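Local coordinates for protein pyridoxal kinase (Entamoeba histolytica, PDB 4S1H) that probably phosphorylates pyridoxal to pyridoxal 5'-phosphate using ATP, and binds ADP and magnesium ions, at residues 27-32 with 266-271; 36-41 with 82-87. All coordinates share one frame; numbering follows the deposited sequence.

Contact 1: residues 27-32 with 266-271; sequences DSFQIQ and YLKGTE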
ATOM      1  N   ASP A  27      -6.451  -1.987   5.087  1.00 16.35           N
ATOM      2  CA  ASP A  27      -6.878  -3.124   4.222  1.00 16.78           C
ATOM      3  C   ASP A  27      -7.364  -4.327   5.081  1.00 19.68           C
ATOM      4  O   ASP A  27      -8.421  -4.915   4.808  1.00 18.93           O
ATOM      5  CB  ASP A  27      -5.774  -3.605   3.228  1.00 16.84           C
ATOM      6  CG  ASP A  27      -5.378  -2.546   2.143  1.00 21.52           C
ATOM      7  OD1 ASP A  27      -6.055  -1.499   1.961  1.00 21.02           O
ATOM      8  OD2 ASP A  27      -4.326  -2.762   1.461  1.00 21.75           O
ATOM      9  N   SER A  28      -6.633  -4.682   6.139  1.00 17.99           N
ATOM     10  CA  SER A  28      -7.001  -5.822   6.966  1.00 17.56           C
ATOM     11  C   SER A  28      -8.322  -5.604   7.735  1.00 18.50           C
ATOM     12  O   SER A  28      -9.035  -6.546   8.018  1.00 19.88           O
ATOM     13  CB  SER A  28      -5.868  -6.224   7.931  1.00 23.63           C
ATOM     14  OG  SER A  28      -6.274  -6.110   9.284  1.00 49.36           O
ATOM     15  N   PHE A  29      -8.646  -4.345   8.018  1.00 18.57           N
ATOM     16  CA  PHE A  29      -9.930  -3.986   8.647  1.00 20.62           C
ATOM     17  C   PHE A  29     -11.030  -3.762   7.605  1.00 18.38           C
ATOM     18  O   PHE A  29     -12.146  -3.473   7.976  1.00 20.48           O
ATOM     19  CB  PHE A  29      -9.797  -2.707   9.524  1.00 21.34           C
ATOM     20  CG  PHE A  29      -9.321  -2.940  10.946  1.00 19.33           C
ATOM     21  CD1 PHE A  29      -7.980  -3.049  11.243  1.00 16.86           C
ATOM     22  CD2 PHE A  29     -10.239  -2.990  12.017  1.00 21.37           C
ATOM     23  CE1 PHE A  29      -7.548  -3.253  12.538  1.00 17.76           C
ATOM     24  CE2 PHE A  29      -9.810  -3.188  13.327  1.00 22.28           C
ATOM     25  CZ  PHE A  29      -8.456  -3.323  13.590  1.00 25.21           C
ATOM     26  N   GLN A  30     -10.686  -3.857   6.314  1.00 17.47           N
ATOM     27  CA  GLN A  30     -11.598  -3.656   5.207  1.00 20.43           C
ATOM     28  C   GLN A  30     -12.272  -2.278   5.248  1.00 17.58           C
ATOM     29  O   GLN A  30     -13.459  -2.134   4.958  1.00 20.42           O
ATOM     30  CB  GLN A  30     -12.602  -4.796   5.124  1.00 22.16           C
ATOM     31  CG  GLN A  30     -11.914  -6.145   4.887  1.00 23.27           C
ATOM     32  CD  GLN A  30     -12.850  -7.266   5.144  1.00 55.65           C
ATOM     33  OE1 GLN A  30     -13.031  -7.655   6.284  1.00 33.44           O
ATOM     34  NE2 GLN A  30     -13.475  -7.784   4.091  1.00 64.27           N
ATOM     35  N   ILE A  31     -11.451  -1.283   5.506  1.00 15.96           N
ATOM     36  CA  ILE A  31     -11.855   0.132   5.524  1.00 15.64           C
ATOM     37  C   ILE A  31     -11.317   0.739   4.211  1.00 16.75           C
ATOM     38  O   ILE A  31     -10.104   0.846   4.004  1.00 15.55           O
ATOM     39  CB  ILE A  31     -11.336   0.853   6.779  1.00 16.08           C
ATOM     40  CG1 ILE A  31     -11.936   0.236   8.079  1.00 18.32           C
ATOM     41  CG2 ILE A  31     -11.661   2.334   6.662  1.00 16.11           C
ATOM     42  CD1 ILE A  31     -11.270   0.682   9.367  1.00 19.31           C
ATOM     43  N   GLN A  32     -12.231   1.047   3.293  1.00 17.61           N
ATOM     44  CA  GLN A  32     -11.824   1.553   1.989  1.00 19.08           C
ATOM     45  C   GLN A  32     -11.212   2.944   2.166  1.00 17.88           C
ATOM     46  O   GLN A  32     -11.844   3.843   2.741  1.00 19.01           O
ATOM     47  CB  GLN A  32     -12.994   1.607   1.035  1.00 21.48           C
ATOM     48  CG  GLN A  32     -12.535   2.009  -0.352  1.00 26.71           C
ATOM     49  CD  GLN A  32     -13.589   1.839  -1.418  1.00 27.17           C
ATOM     50  OE1 GLN A  32     -14.260   0.810  -1.476  1.00 32.01           O
ATOM     51  NE2 GLN A  32     -13.730   2.839  -2.283  1.00 33.66           N
ATOM     52  N   TYR A 266      -3.816 -10.941  13.659  1.00 23.04           N
ATOM     53  CA  TYR A 266      -3.995 -10.427  15.022  1.00 23.94           C
ATOM     54  C   TYR A 266      -4.293  -8.933  15.038  1.00 22.51           C
ATOM     55  O   TYR A 266      -4.486  -8.377  16.116  1.00 20.84           O
ATOM     56  CB  TYR A 266      -2.753 -10.727  15.893  1.00 25.93           C
ATOM     57  CG  TYR A 266      -2.377 -12.188  15.875  1.00 30.96           C
ATOM     58  CD1 TYR A 266      -3.092 -13.124  16.614  1.00 36.75           C
ATOM     59  CD2 TYR A 266      -1.354 -12.650  15.057  1.00 30.61           C
ATOM     60  CE1 TYR A 266      -2.763 -14.460  16.566  1.00 33.95           C
ATOM     61  CE2 TYR A 266      -1.019 -13.982  14.994  1.00 32.18           C
ATOM     62  CZ  TYR A 266      -1.730 -14.895  15.738  1.00 28.63           C
ATOM     63  OH  TYR A 266      -1.422 -16.223  15.693  1.00 36.72           O
ATOM     64  N   LEU A 267      -4.380  -8.283  13.869  1.00 22.05           N
ATOM     65  CA  LEU A 267      -4.540  -6.838  13.838  1.00 19.64           C
ATOM     66  C   LEU A 267      -5.915  -6.389  14.348  1.00 18.32           C
ATOM     67  O   LEU A 267      -6.005  -5.326  14.978  1.00 21.53           O
ATOM     68  CB  LEU A 267      -4.278  -6.271  12.441  1.00 20.25           C
ATOM     69  CG  LEU A 267      -2.828  -6.258  11.968  1.00 22.11           C
ATOM     70  CD1 LEU A 267      -2.763  -5.764  10.553  1.00 17.82           C
ATOM     71  CD2 LEU A 267      -1.938  -5.359  12.839  1.00 25.82           C
ATOM     72  N   LYS A 268      -6.927  -7.226  14.137  1.00 19.94           N
ATOM     73  CA  LYS A 268      -8.293  -7.011  14.609  1.00 23.23           C
ATOM     74  C   LYS A 268      -8.545  -7.631  15.970  1.00 21.47           C
ATOM     75  O   LYS A 268      -9.696  -7.780  16.392  1.00 24.06           O
ATOM     76  CB  LYS A 268      -9.318  -7.566  13.603  1.00 26.99           C
ATOM     77  CG  LYS A 268      -9.409  -6.784  12.304  1.00 37.75           C
ATOM     78  CD  LYS A 268     -10.505  -7.310  11.374  1.00 46.38           C
ATOM     79  CE  LYS A 268     -11.898  -7.314  11.988  1.00 51.95           C
ATOM     80  NZ  LYS A 268     -12.338  -6.133  12.803  1.00 47.22           N
ATOM     81  N   GLY A 269      -7.473  -7.967  16.697  1.00 21.76           N
ATOM     82  CA  GLY A 269      -7.572  -8.447  18.069  1.00 23.10           C
ATOM     83  C   GLY A 269      -8.306  -7.492  18.959  1.00 20.96           C
ATOM     84  O   GLY A 269      -8.151  -6.278  18.844  1.00 19.96           O
ATOM     85  N   THR A 270      -9.103  -8.054  19.847  1.00 20.65           N
ATOM     86  CA  THR A 270      -9.916  -7.271  20.770  1.00 20.57           C
ATOM     87  C   THR A 270      -9.415  -7.372  22.184  1.00 21.09           C
ATOM     88  O   THR A 270     -10.014  -6.754  23.065  1.00 24.16           O
ATOM     89  CB  THR A 270     -11.392  -7.729  20.746  1.00 23.60           C
ATOM     90  OG1 THR A 270     -11.461  -9.119  21.068  1.00 27.54           O
ATOM     91  CG2 THR A 270     -11.997  -7.462  19.405  1.00 26.98           C
ATOM     92  N   GLU A 271      -8.304  -8.082  22.424  1.00 20.73           N
ATOM     93  CA  GLU A 271      -7.726  -8.132  23.792  1.00 23.42           C
ATOM     94  C   GLU A 271      -7.297  -6.741  24.241  1.00 20.40           C
ATOM     95  O   GLU A 271      -6.703  -5.980  23.478  1.00 20.48           O
ATOM     96  CB  GLU A 271      -6.540  -9.089  23.862  1.00 28.06           C
ATOM     97  CG  GLU A 271      -6.253  -9.569  25.284  1.00 43.32           C
ATOM     98  CD  GLU A 271      -4.997 -10.400  25.440  1.00 66.70           C
ATOM     99  OE1 GLU A 271      -4.094 -10.366  24.573  1.00 56.70           O
ATOM    100  OE2 GLU A 271      -4.901 -11.057  26.489  1.00 61.26           O
TER

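Contact 2: residues 36-41 with 82-87; sequences VLTTHL and GYFPSS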
ATOM      1  N   VAL A  36      -2.621   8.804  -0.311  1.00 13.17           N
ATOM      2  CA  VAL A  36      -1.832   9.761  -1.025  1.00 13.41           C
ATOM      3  C   VAL A  36      -0.436   9.759  -0.412  1.00 14.37           C
ATOM      4  O   VAL A  36      -0.257   9.937   0.779  1.00 14.51           O
ATOM      5  CB  VAL A  36      -2.439  11.175  -1.005  1.00 13.62           C
ATOM      6  CG1 VAL A  36      -1.522  12.151  -1.722  1.00 13.97           C
ATOM      7  CG2 VAL A  36      -3.827  11.154  -1.617  1.00 14.63           C
ATOM      8  N   LEU A  37       0.572   9.552  -1.213  1.00 14.95           N
ATOM      9  CA  LEU A  37       1.968   9.460  -0.735  1.00 13.71           C
ATOM     10  C   LEU A  37       2.675  10.813  -0.671  1.00 14.18           C
ATOM     11  O   LEU A  37       2.476  11.695  -1.493  1.00 15.12           O
ATOM     12  CB  LEU A  37       2.772   8.503  -1.633  1.00 14.47           C
ATOM     13  CG  LEU A  37       2.068   7.174  -1.952  1.00 14.16           C
ATOM     14  CD1 LEU A  37       3.029   6.321  -2.780  1.00 14.34           C
ATOM     15  CD2 LEU A  37       1.557   6.439  -0.722  1.00 15.27           C
ATOM     16  N   THR A  38       3.512  10.990   0.345  1.00 15.53           N
ATOM     17  CA  THR A  38       4.347  12.183   0.441  1.00 15.77           C
ATOM     18  C   THR A  38       5.835  11.912   0.120  1.00 14.99           C
ATOM     19  O   THR A  38       6.626  12.860   0.010  1.00 15.98           O
ATOM     20  CB  THR A  38       4.323  12.797   1.851  1.00 15.32           C
ATOM     21  OG1 THR A  38       4.820  11.836   2.777  1.00 14.48           O
ATOM     22  CG2 THR A  38       2.920  13.162   2.250  1.00 14.57           C
ATOM     23  N   THR A  39       6.193  10.627   0.009  1.00 15.70           N
ATOM     24  CA  THR A  39       7.525  10.165  -0.432  1.00 16.35           C
ATOM     25  C   THR A  39       7.379   8.896  -1.247  1.00 17.32           C
ATOM     26  O   THR A  39       6.362   8.218  -1.155  1.00 16.58           O
ATOM     27  CB  THR A  39       8.469   9.815   0.732  1.00 17.91           C
ATOM     28  OG1 THR A  39       8.045   8.617   1.405  1.00 17.91           O
ATOM     29  CG2 THR A  39       8.525  10.954   1.762  1.00 16.79           C
ATOM     30  N   HIS A  40       8.415   8.588  -2.013  1.00 16.23           N
ATOM     31  CA  HIS A  40       8.589   7.269  -2.630  1.00 16.22           C
ATOM     32  C   HIS A  40      10.040   6.849  -2.402  1.00 16.92           C
ATOM     33  O   HIS A  40      10.913   7.120  -3.229  1.00 17.59           O
ATOM     34  CB  HIS A  40       8.211   7.336  -4.118  1.00 16.37           C
ATOM     35  CG  HIS A  40       8.364   6.035  -4.858  1.00 16.65           C
ATOM     36  ND1 HIS A  40       8.647   5.987  -6.206  1.00 17.14           N
ATOM     37  CD2 HIS A  40       8.279   4.744  -4.455  1.00 16.59           C
ATOM     38  CE1 HIS A  40       8.730   4.735  -6.606  1.00 17.37           C
ATOM     39  NE2 HIS A  40       8.507   3.958  -5.576  1.00 17.06           N
ATOM     40  N   LEU A  41      10.289   6.188  -1.265  1.00 16.87           N
ATOM     41  CA  LEU A  41      11.629   5.765  -0.886  1.00 17.64           C
ATOM     42  C   LEU A  41      11.770   4.258  -0.974  1.00 17.89           C
ATOM     43  O   LEU A  41      10.800   3.532  -0.828  1.00 17.37           O
ATOM     44  CB  LEU A  41      11.924   6.156   0.559  1.00 18.69           C
ATOM     45  CG  LEU A  41      11.630   7.624   0.882  1.00 18.96           C
ATOM     46  CD1 LEU A  41      11.874   7.881   2.355  1.00 21.06           C
ATOM     47  CD2 LEU A  41      12.494   8.535   0.036  1.00 20.33           C
ATOM     48  N   GLY A  82       0.454  12.016   8.276  1.00 15.80           N
ATOM     49  CA  GLY A  82       1.663  11.506   8.868  1.00 15.91           C
ATOM     50  C   GLY A  82       2.856  12.334   8.488  1.00 16.00           C
ATOM     51  O   GLY A  82       2.931  13.557   8.797  1.00 15.51           O
ATOM     52  N   TYR A  83       3.806  11.680   7.830  1.00 14.79           N
ATOM     53  CA  TYR A  83       5.091  12.280   7.520  1.00 15.73           C
ATOM     54  C   TYR A  83       5.001  13.207   6.324  1.00 17.33           C
ATOM     55  O   TYR A  83       4.387  12.839   5.323  1.00 17.22           O
ATOM     56  CB  TYR A  83       6.140  11.207   7.229  1.00 16.73           C
ATOM     57  CG  TYR A  83       7.482  11.756   6.843  1.00 17.51           C
ATOM     58  CD1 TYR A  83       8.402  12.154   7.826  1.00 20.76           C
ATOM     59  CD2 TYR A  83       7.849  11.892   5.509  1.00 17.98           C
ATOM     60  CE1 TYR A  83       9.639  12.670   7.472  1.00 25.03           C
ATOM     61  CE2 TYR A  83       9.077  12.392   5.155  1.00 18.38           C
ATOM     62  CZ  TYR A  83       9.969  12.778   6.128  1.00 20.12           C
ATOM     63  OH  TYR A  83      11.197  13.275   5.781  1.00 32.99           O
ATOM     64  N   PHE A  84       5.604  14.396   6.448  1.00 16.25           N
ATOM     65  CA  PHE A  84       5.815  15.272   5.307  1.00 16.16           C
ATOM     66  C   PHE A  84       7.303  15.602   5.170  1.00 18.09           C
ATOM     67  O   PHE A  84       7.962  15.930   6.164  1.00 17.94           O
ATOM     68  CB  PHE A  84       5.040  16.562   5.463  1.00 17.08           C
ATOM     69  CG  PHE A  84       3.565  16.386   5.495  1.00 15.74           C
ATOM     70  CD1 PHE A  84       2.814  16.454   4.338  1.00 17.61           C
ATOM     71  CD2 PHE A  84       2.906  16.256   6.718  1.00 16.21           C
ATOM     72  CE1 PHE A  84       1.445  16.324   4.395  1.00 19.89           C
ATOM     73  CE2 PHE A  84       1.529  16.159   6.778  1.00 15.94           C
ATOM     74  CZ  PHE A  84       0.794  16.188   5.614  1.00 17.28           C
ATOM     75  N   PRO A  85       7.846  15.536   3.958  1.00 19.03           N
ATOM     76  CA  PRO A  85       9.264  15.851   3.761  1.00 23.90           C
ATOM     77  C   PRO A  85       9.552  17.353   3.683  1.00 28.89           C
ATOM     78  O   PRO A  85      10.709  17.754   3.860  1.00 26.70           O
ATOM     79  CB  PRO A  85       9.596  15.147   2.426  1.00 22.54           C
ATOM     80  CG  PRO A  85       8.328  15.160   1.680  1.00 19.73           C
ATOM     81  CD  PRO A  85       7.251  14.992   2.713  1.00 17.82           C
ATOM     82  N   SER A  86       8.522  18.169   3.456  1.00 19.48           N
ATOM     83  CA  SER A  86       8.683  19.592   3.203  1.00 20.03           C
ATOM     84  C   SER A  86       7.444  20.363   3.613  1.00 21.46           C
ATOM     85  O   SER A  86       6.335  19.820   3.570  1.00 19.32           O
ATOM     86  CB  SER A  86       8.988  19.839   1.713  1.00 22.32           C
ATOM     87  OG  SER A  86       8.030  19.208   0.866  1.00 24.73           O
ATOM     88  N   SER A  87       7.638  21.614   4.031  1.00 19.49           N
ATOM     89  CA  SER A  87       6.542  22.437   4.533  1.00 22.02           C
ATOM     90  C   SER A  87       5.510  22.801   3.452  1.00 20.11           C
ATOM     91  O   SER A  87       4.344  22.998   3.773  1.00 18.89           O
ATOM     92  CB  SER A  87       7.056  23.711   5.187  1.00 23.69           C
ATOM     93  OG  SER A  87       7.867  24.418   4.291  1.00 25.25           O
TER

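Contact 1: residues 27-32 with 266-271
With CG anti to the carbonyl carbon in both residues, F29 (chi1 -85°) and K268 (chi1 -70°) send their side chains past each other in opposite directions, so that the aliphatic part of the lysine lies over the phenyl ring. CG of K268 sits 3.7 Å from the centroid of the F29 ring, only 9° off the ring normal: a CH-pi contact placed over the middle of one face. Beyond it the lysine chain bends at chi3 and chi4, which brings NZ back to 3.9 Å from F29 CD2, while CD of K268 packs 3.7 Å from the backbone O of S28. The carbonyl of L267 reaches the far end of the ring obliquely, its O being 3.5 Å from F29 CZ. Beside this CH-pi contact, S28 points its short side chain at L267, where OG lies 3.7 Å from both CB and CD1 of the leucine.

The backbones explain why these residues are presented. Helix 18-28 ends here in a Schellman motif in which Q30 takes positive phi, and the N of Q30 bonds to D27 O. On the other side, a type I turn from Y266 to G269 puts L267 and K268 at its two central positions. W227 meets the F29 ring edge-to-face, and L267 leans on I223 and I248, so phenylalanine and leucine suit the buried side. Lysine suits the exposed side of the contact, offering methylenes to the ring and a charged end that can stay near solvent.

No hydrogen bond crosses between the two segments. The contact therefore depends on van der Waals and CH-pi contacts: the lysine's methylene chain supplies the apolar surface, while NZ lies beyond the CD2–CE2 side of the ring, not over its centre.

Contact 2: residues 36-41 with 82-87
The Y83 ring turns an edge to the strand: the CG2 methyl of T39 lies near the ring plane, 3.7 Å from Y83 CE2, and T38 OG1 approaches the same edge more distantly. The side chains of T39 and Y83 cross at about a right angle. The F84 ring, whose CB leaves its backbone in the direction away from 36-41, meets the CG2 methyl of T38 obliquely at CD1, 3.9 Å away, and packs on L89, V90 and T93 of helix 87-100 and on M130 and L133 of helix 124-133.

Between the two aromatic residues, T38 joins the segments by their one mutual hydrogen bond. Its chi1 of 61° sets OG1 between the backbone N and the carbonyl carbon, facing the loop, and OG1 donates to Y83 O over 2.8 Å. The donor stands above the carbonyl plane, 38° out of it, with a C=O...OG1 angle of 141°. P85 completes the fit: its CG is 3.3 Å from T38 O, and its CD is 3.8 Å from T38 CB.

Threonine suits this interrupted part of strand 33-41 because it offers a hydroxyl to the loop and a methyl to F84. T39 uses the same division, its OG1 bonding to the N of Y11 while its methyl faces Y83.

The contact joins strand 33-41 to the loop following sheet strand 78-81, beside the pyridoxal 5'-phosphate pocket, where T39 and Y83 both touch S10. In this buried place the T38 hydroxyl satisfies a loop carbonyl and helps hold the loop, while Y83 N is held separately by S9 OG.

Overall arrangement
The two contacts lie on consecutive elements of the chain, helix 18-28 and strand 33-41; their segments adjoin in the sequence but make no other touch, and their centres are about 25 Å apart. Contact 1 ties the end of that helix to the loop between helix 234-250 and strand 277-278, on the nucleotide side: the side chain of L267 is about 12 Å from the bound ADP. Contact 2 lies beside the pyridoxal 5'-phosphate site, not occupied by that ligand in this chain: the side chain of T39 is about 3 Å from that of S10, and the side chain of Y83 about 6 Å from that of T45 and about 10 Å from both ADP and a magnesium ion. Both contacts reach the second subunit.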